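Local coordinates for cytoplasmic protein (Cryptococcus neoformans var. grubii serotype A, PDB 7LPO) that probably hydrolyses steryl beta-glucosides, acting as a sterylglucosidase of glycosyl hydrolase family 5, at residues 741-744 with 749-752; 503-508 with 564-569. All coordinates share one frame; numbering follows the deposited sequence.

Contact 1: 741-744 with 749-752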
ATOM      1  N   GLY A 741      -1.821  39.037   8.944  1.00 23.96           N
ATOM      2  CA  GLY A 741      -3.213  38.640   9.067  1.00 26.12           C
ATOM      3  C   GLY A 741      -3.691  38.413  10.493  1.00 27.70           C
ATOM      4  O   GLY A 741      -3.100  38.875  11.476  1.00 27.44           O
ATOM      5  N   ARG A 742      -4.812  37.691  10.587  1.00 32.58           N
ATOM      6  CA  ARG A 742      -5.493  37.429  11.848  1.00 33.71           C
ATOM      7  C   ARG A 742      -5.904  35.962  11.904  1.00 33.13           C
ATOM      8  O   ARG A 742      -6.026  35.290  10.877  1.00 33.36           O
ATOM      9  CB  ARG A 742      -6.729  38.326  12.018  1.00 34.54           C
ATOM     10  CG  ARG A 742      -7.838  38.028  11.033  1.00 37.48           C
ATOM     11  CD  ARG A 742      -9.013  39.007  11.158  1.00 42.09           C
ATOM     12  NE  ARG A 742     -10.024  38.779  10.119  1.00 44.74           N
ATOM     13  CZ  ARG A 742     -11.021  37.905  10.224  1.00 45.24           C
ATOM     14  NH1 ARG A 742     -11.156  37.179  11.325  1.00 45.95           N
ATOM     15  NH2 ARG A 742     -11.887  37.759   9.230  1.00 44.79           N
ATOM     16  N   VAL A 743      -6.134  35.471  13.125  1.00 28.69           N
ATOM     17  CA  VAL A 743      -6.455  34.065  13.353  1.00 27.45           C
ATOM     18  C   VAL A 743      -7.571  33.939  14.384  1.00 28.52           C
ATOM     19  O   VAL A 743      -7.799  34.829  15.205  1.00 30.34           O
ATOM     20  CB  VAL A 743      -5.226  33.259  13.840  1.00 23.96           C
ATOM     21  CG1 VAL A 743      -3.991  33.574  12.999  1.00 24.73           C
ATOM     22  CG2 VAL A 743      -4.941  33.569  15.308  1.00 21.68           C
ATOM     23  N   GLU A 744      -8.254  32.798  14.342  1.00 31.19           N
ATOM     24  CA  GLU A 744      -9.201  32.413  15.378  1.00 31.66           C
ATOM     25  C   GLU A 744      -9.273  30.892  15.406  1.00 28.35           C
ATOM     26  O   GLU A 744      -9.184  30.237  14.366  1.00 29.21           O
ATOM     27  CB  GLU A 744     -10.583  33.035  15.147  1.00 37.93           C
ATOM     28  CG  GLU A 744     -11.467  32.291  14.188  1.00 45.51           C
ATOM     29  CD  GLU A 744     -12.907  32.789  14.212  1.00 52.22           C
ATOM     30  OE1 GLU A 744     -13.117  34.007  14.411  1.00 54.46           O
ATOM     31  OE2 GLU A 744     -13.827  31.957  14.031  1.00 54.10           O
ATOM     32  N   THR A 749      -9.607  23.428  15.139  1.00 20.93           N
ATOM     33  CA  THR A 749      -9.414  24.138  13.883  1.00 22.78           C
ATOM     34  C   THR A 749      -8.860  25.528  14.151  1.00 22.68           C
ATOM     35  O   THR A 749      -9.373  26.251  15.013  1.00 21.97           O
ATOM     36  CB  THR A 749     -10.733  24.256  13.110  1.00 27.12           C
ATOM     37  OG1 THR A 749     -11.341  22.964  12.982  1.00 28.24           O
ATOM     38  CG2 THR A 749     -10.504  24.844  11.712  1.00 27.45           C
ATOM     39  N   LEU A 750      -7.818  25.891  13.410  1.00 23.24           N
ATOM     40  CA  LEU A 750      -7.292  27.246  13.365  1.00 25.51           C
ATOM     41  C   LEU A 750      -7.603  27.842  11.999  1.00 27.33           C
ATOM     42  O   LEU A 750      -7.351  27.206  10.970  1.00 28.75           O
ATOM     43  CB  LEU A 750      -5.786  27.249  13.616  1.00 27.62           C
ATOM     44  CG  LEU A 750      -5.053  28.550  13.302  1.00 31.29           C
ATOM     45  CD1 LEU A 750      -5.624  29.682  14.113  1.00 35.08           C
ATOM     46  CD2 LEU A 750      -3.584  28.372  13.587  1.00 31.78           C
ATOM     47  N   ARG A 751      -8.158  29.052  11.989  1.00 27.87           N
ATOM     48  CA  ARG A 751      -8.519  29.746  10.760  1.00 25.96           C
ATOM     49  C   ARG A 751      -7.661  30.992  10.648  1.00 22.80           C
ATOM     50  O   ARG A 751      -7.539  31.746  11.614  1.00 23.46           O
ATOM     51  CB  ARG A 751     -10.005  30.111  10.745  1.00 29.44           C
ATOM     52  CG  ARG A 751     -10.909  28.894  10.740  1.00 31.79           C
ATOM     53  CD  ARG A 751     -12.356  29.249  10.426  1.00 36.71           C
ATOM     54  NE  ARG A 751     -13.163  28.040  10.257  1.00 42.07           N
ATOM     55  CZ  ARG A 751     -13.814  27.431  11.246  1.00 46.93           C
ATOM     56  NH1 ARG A 751     -13.768  27.924  12.479  1.00 51.55           N
ATOM     57  NH2 ARG A 751     -14.518  26.332  11.006  1.00 45.00           N
ATOM     58  N   TRP A 752      -7.075  31.207   9.472  1.00 20.00           N
ATOM     59  CA  TRP A 752      -6.024  32.200   9.278  1.00 22.17           C
ATOM     60  C   TRP A 752      -6.331  33.024   8.034  1.00 23.21           C
ATOM     61  O   TRP A 752      -6.165  32.547   6.903  1.00 24.87           O
ATOM     62  CB  TRP A 752      -4.671  31.505   9.177  1.00 23.72           C
ATOM     63  CG  TRP A 752      -3.496  32.420   9.103  1.00 24.15           C
ATOM     64  CD1 TRP A 752      -3.451  33.737   9.462  1.00 24.31           C
ATOM     65  CD2 TRP A 752      -2.182  32.086   8.644  1.00 23.52           C
ATOM     66  NE1 TRP A 752      -2.191  34.241   9.252  1.00 23.85           N
ATOM     67  CE2 TRP A 752      -1.396  33.247   8.745  1.00 23.62           C
ATOM     68  CE3 TRP A 752      -1.597  30.919   8.152  1.00 22.60           C
ATOM     69  CZ2 TRP A 752      -0.059  33.270   8.383  1.00 22.93           C
ATOM     70  CZ3 TRP A 752      -0.273  30.947   7.791  1.00 22.70           C
ATOM     71  CH2 TRP A 752       0.484  32.110   7.911  1.00 22.33           C
TER
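Glu744 and Arg751 form the antiparallel hydrogen-bonded pair of a beta hairpin, their backbones joined by two bonds: Glu744 N to Arg751 O at 3.0 Å, and Arg751 N to Glu744 O at 2.8 Å. The neighbouring pair, Val743 with Trp752, is non-hydrogen-bonded; there the strands draw closer, and Val743 CA lies 3.1 Å from Arg751 O in a CA-H...O contact. A second, longer contact of this type runs from Trp752 CA to Arg742 O. The short segments 742-744 and 749-752 run at 158° to each other.

On the face carrying Val743 and Trp752, the valine touches two side chains. Its CG1 leans obliquely on the indole at 3.6 Å from Trp752 CD1, while its CB meets Leu750 CD1, also at 3.6 Å. Trp752 CG lies anti to its own N (chi1 -175°), which carries the five-membered ring alongside the partner strand; Arg742 O then meets the ring edge in plane, 3.3 Å from Trp752 CD1. A bond from Trp752 NE1 to His740 O, in the run leading into the partner strand, helps fix the turn of the indole.

Across the sheet, Glu744 and Arg751 share the other face without a salt bridge, Glu744 OE2 and Arg751 NH1 being 4.3 Å apart. The extended arginine has Thr749 CG2 over one face of its guanidinium and is gripped instead by Gln746 and Asp646.

The hairpin belongs to the C-terminal domain of this family 5 enzyme, and strand 749-753 pairs along its other edge with strand 707-710. Val743, Leu750 and Trp752 touch Ile766 of strand 761-770, and Ile736 of strand 734-738 touches Val743 and Leu750, so the hairpin's apolar face packs against the four-stranded antiparallel sheet.

Contact 2: 503-508 with 564-569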
ATOM      1  N   VAL A 503      12.847  12.685  -3.030  1.00 24.79           N
ATOM      2  CA  VAL A 503      13.167  12.048  -4.305  1.00 24.05           C
ATOM      3  C   VAL A 503      11.897  11.548  -4.983  1.00 23.40           C
ATOM      4  O   VAL A 503      11.728  11.679  -6.201  1.00 23.90           O
ATOM      5  CB  VAL A 503      14.179  10.906  -4.086  1.00 24.49           C
ATOM      6  CG1 VAL A 503      14.279  10.018  -5.323  1.00 26.93           C
ATOM      7  CG2 VAL A 503      15.549  11.471  -3.709  1.00 21.58           C
ATOM      8  N   LEU A 504      10.981  10.970  -4.207  1.00 20.11           N
ATOM      9  CA  LEU A 504       9.743  10.475  -4.792  1.00 23.14           C
ATOM     10  C   LEU A 504       8.879  11.621  -5.290  1.00 23.73           C
ATOM     11  O   LEU A 504       8.240  11.511  -6.342  1.00 24.92           O
ATOM     12  CB  LEU A 504       8.969   9.643  -3.775  1.00 25.16           C
ATOM     13  CG  LEU A 504       9.571   8.318  -3.323  1.00 26.74           C
ATOM     14  CD1 LEU A 504       8.574   7.651  -2.372  1.00 28.55           C
ATOM     15  CD2 LEU A 504       9.885   7.424  -4.485  1.00 27.55           C
ATOM     16  N   LYS A 505       8.819  12.718  -4.529  1.00 25.41           N
ATOM     17  CA  LYS A 505       8.118  13.903  -5.008  1.00 27.17           C
ATOM     18  C   LYS A 505       8.689  14.354  -6.347  1.00 26.76           C
ATOM     19  O   LYS A 505       7.941  14.719  -7.262  1.00 28.82           O
ATOM     20  CB  LYS A 505       8.218  15.022  -3.968  1.00 29.20           C
ATOM     21  CG  LYS A 505       7.018  15.957  -3.921  1.00 33.89           C
ATOM     22  CD  LYS A 505       7.167  16.983  -2.785  1.00 37.05           C
ATOM     23  CE  LYS A 505       6.168  18.127  -2.913  1.00 38.85           C
ATOM     24  NZ  LYS A 505       6.703  19.418  -2.360  1.00 39.90           N
ATOM     25  N   GLN A 506      10.014  14.295  -6.490  1.00 22.89           N
ATOM     26  CA  GLN A 506      10.657  14.776  -7.707  1.00 23.53           C
ATOM     27  C   GLN A 506      10.376  13.864  -8.897  1.00 22.40           C
ATOM     28  O   GLN A 506      10.270  14.351 -10.026  1.00 25.07           O
ATOM     29  CB  GLN A 506      12.160  14.912  -7.468  1.00 27.48           C
ATOM     30  CG  GLN A 506      12.931  15.565  -8.604  1.00 32.23           C
ATOM     31  CD  GLN A 506      12.599  17.036  -8.780  1.00 35.44           C
ATOM     32  OE1 GLN A 506      12.244  17.725  -7.823  1.00 36.10           O
ATOM     33  NE2 GLN A 506      12.703  17.521 -10.015  1.00 36.96           N
ATOM     34  N   ASP A 507      10.244  12.553  -8.671  1.00 20.53           N
ATOM     35  CA  ASP A 507       9.851  11.652  -9.755  1.00 22.09           C
ATOM     36  C   ASP A 507       8.588  12.144 -10.450  1.00 18.74           C
ATOM     37  O   ASP A 507       8.429  11.983 -11.666  1.00 15.61           O
ATOM     38  CB  ASP A 507       9.594  10.238  -9.222  1.00 28.65           C
ATOM     39  CG  ASP A 507      10.860   9.501  -8.839  1.00 31.91           C
ATOM     40  OD1 ASP A 507      11.971  10.010  -9.104  1.00 31.95           O
ATOM     41  OD2 ASP A 507      10.728   8.402  -8.267  1.00 32.89           O
ATOM     42  N   THR A 508       7.659  12.716  -9.684  1.00 19.48           N
ATOM     43  CA  THR A 508       6.380  13.113 -10.255  1.00 21.29           C
ATOM     44  C   THR A 508       6.560  14.214 -11.291  1.00 22.38           C
ATOM     45  O   THR A 508       6.112  14.083 -12.437  1.00 23.99           O
ATOM     46  CB  THR A 508       5.432  13.567  -9.149  1.00 20.92           C
ATOM     47  OG1 THR A 508       5.306  12.527  -8.171  1.00 20.66           O
ATOM     48  CG2 THR A 508       4.067  13.903  -9.751  1.00 22.60           C
ATOM     49  N   ASN A 564       8.630  18.970   1.893  1.00 15.84           N
ATOM     50  CA  ASN A 564       7.854  18.053   1.066  1.00 15.39           C
ATOM     51  C   ASN A 564       6.364  18.369   1.142  1.00 16.14           C
ATOM     52  O   ASN A 564       5.683  18.394   0.116  1.00 16.24           O
ATOM     53  CB  ASN A 564       8.131  16.606   1.487  1.00 15.51           C
ATOM     54  CG  ASN A 564       9.581  16.201   1.255  1.00 17.52           C
ATOM     55  OD1 ASN A 564      10.229  16.690   0.336  1.00 18.28           O
ATOM     56  ND2 ASN A 564      10.088  15.300   2.082  1.00 18.69           N
ATOM     57  N   CYS A 565       5.839  18.590   2.350  1.00 19.95           N
ATOM     58  CA  CYS A 565       4.433  18.952   2.558  1.00 22.71           C
ATOM     59  C   CYS A 565       3.491  18.001   1.814  1.00 22.30           C
ATOM     60  O   CYS A 565       2.607  18.414   1.060  1.00 23.34           O
ATOM     61  CB  CYS A 565       4.186  20.407   2.143  1.00 23.13           C
ATOM     62  SG  CYS A 565       5.036  21.645   3.175  1.00 28.89           S
ATOM     63  N   LEU A 566       3.655  16.709   2.075  1.00 22.41           N
ATOM     64  CA  LEU A 566       3.039  15.679   1.256  1.00 21.77           C
ATOM     65  C   LEU A 566       1.665  15.250   1.762  1.00 19.11           C
ATOM     66  O   LEU A 566       1.340  15.356   2.950  1.00 18.29           O
ATOM     67  CB  LEU A 566       3.944  14.447   1.192  1.00 24.47           C
ATOM     68  CG  LEU A 566       5.083  14.456   0.177  1.00 26.43           C
ATOM     69  CD1 LEU A 566       6.095  13.369   0.528  1.00 26.07           C
ATOM     70  CD2 LEU A 566       4.544  14.260  -1.229  1.00 27.84           C
ATOM     71  N   ASN A 567       0.854  14.776   0.822  1.00 13.95           N
ATOM     72  CA  ASN A 567      -0.327  13.994   1.130  1.00 13.94           C
ATOM     73  C   ASN A 567       0.094  12.561   1.449  1.00 15.53           C
ATOM     74  O   ASN A 567       1.093  12.054   0.920  1.00 13.97           O
ATOM     75  CB  ASN A 567      -1.296  14.007  -0.054  1.00 13.93           C
ATOM     76  CG  ASN A 567      -1.567  15.406  -0.580  1.00 13.92           C
ATOM     77  OD1 ASN A 567      -2.220  16.222   0.071  1.00 13.91           O
ATOM     78  ND2 ASN A 567      -1.065  15.687  -1.771  1.00 13.92           N
ATOM     79  N   TYR A 568      -0.661  11.898   2.326  1.00 13.95           N
ATOM     80  CA  TYR A 568      -0.307  10.508   2.578  1.00 14.73           C
ATOM     81  C   TYR A 568      -1.414   9.755   3.293  1.00 13.97           C
ATOM     82  O   TYR A 568      -2.325  10.342   3.877  1.00 13.95           O
ATOM     83  CB  TYR A 568       0.991  10.398   3.389  1.00 14.64           C
ATOM     84  CG  TYR A 568       0.983  11.099   4.738  1.00 13.99           C
ATOM     85  CD1 TYR A 568       0.350  10.535   5.836  1.00 14.02           C
ATOM     86  CD2 TYR A 568       1.620  12.313   4.914  1.00 13.99           C
ATOM     87  CE1 TYR A 568       0.351  11.159   7.064  1.00 15.87           C
ATOM     88  CE2 TYR A 568       1.635  12.943   6.155  1.00 15.32           C
ATOM     89  CZ  TYR A 568       0.997  12.362   7.217  1.00 17.99           C
ATOM     90  OH  TYR A 568       1.003  12.987   8.440  1.00 23.26           O
ATOM     91  N   ALA A 569      -1.311   8.428   3.214  1.00 13.98           N
ATOM     92  CA  ALA A 569      -2.201   7.492   3.889  1.00 13.99           C
ATOM     93  C   ALA A 569      -1.324   6.539   4.689  1.00 14.41           C
ATOM     94  O   ALA A 569      -0.550   5.765   4.112  1.00 14.04           O
ATOM     95  CB  ALA A 569      -3.079   6.730   2.893  1.00 13.98           C
TER
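Lys505, on helix 490-512, reaches across to the turn that leads into strand 567-570 and makes the one hydrogen bond between the two segments, from NZ to Asn564 O at 2.9 Å. The approach is angled: the C=O...N angle is 122°, and the ammonium nitrogen is tilted 31° from the carbonyl plane. The earlier torsions already bring Lys505 CE to 3.1 Å from Asn564 O, and a bend at the last one (chi4 -149°) swings NZ to the same oxygen.

The apolar part of the contact belongs to the same lysine. Its CG lies 4.0 Å from Leu566 CD2, and CD is nearly as close to that methyl; the lysine methylenes and the leucine branch lie alongside, pointing opposite ways. Leu566 also touches Leu501 of the helix, Thr517 in a loop and Val519 of strand 518-522.

Further polar links hold the side chain of Asn564: its ND2 is bonded to Ala559 O and to Gln498 O, the latter about two turns earlier than Lys505 in the same helix. Both the backbone carbonyl and the side chain of Asn564 are therefore tied to helix 490-512, at separate places.

Strand 567-570 pairs in parallel with 35-43 and 518-522, consistent with the TIM-barrel fold of this glycosidase family, so the contact joins a helix to the turn entering a barrel strand. The methylenes of Lys505 lie against leucine while its charged end meets a main-chain oxygen of a buried residue. Because that partner is a neutral carbonyl, the bond supplies no balancing negative charge; the ammonium would probably polarise the Asn564 peptide.

How the contacts relate
Contact 2 comes first along the chain and closes before contact 1 opens. Their centres are 27 Å apart and the nearest atoms about 12 Å, so they do not touch. The centre of contact 2 is about 15 Å from the centre of the chain, where a helix meets the approach to strand 567-570; that of contact 1 is on the same side but about 35 Å out, in the hairpin of the C-terminal region. A strand path connects them: 567-570 pairs with 35-43, which pairs with 669-673, then 707-710 and finally 749-753. This path leads from the probable barrel into the C-terminal domain.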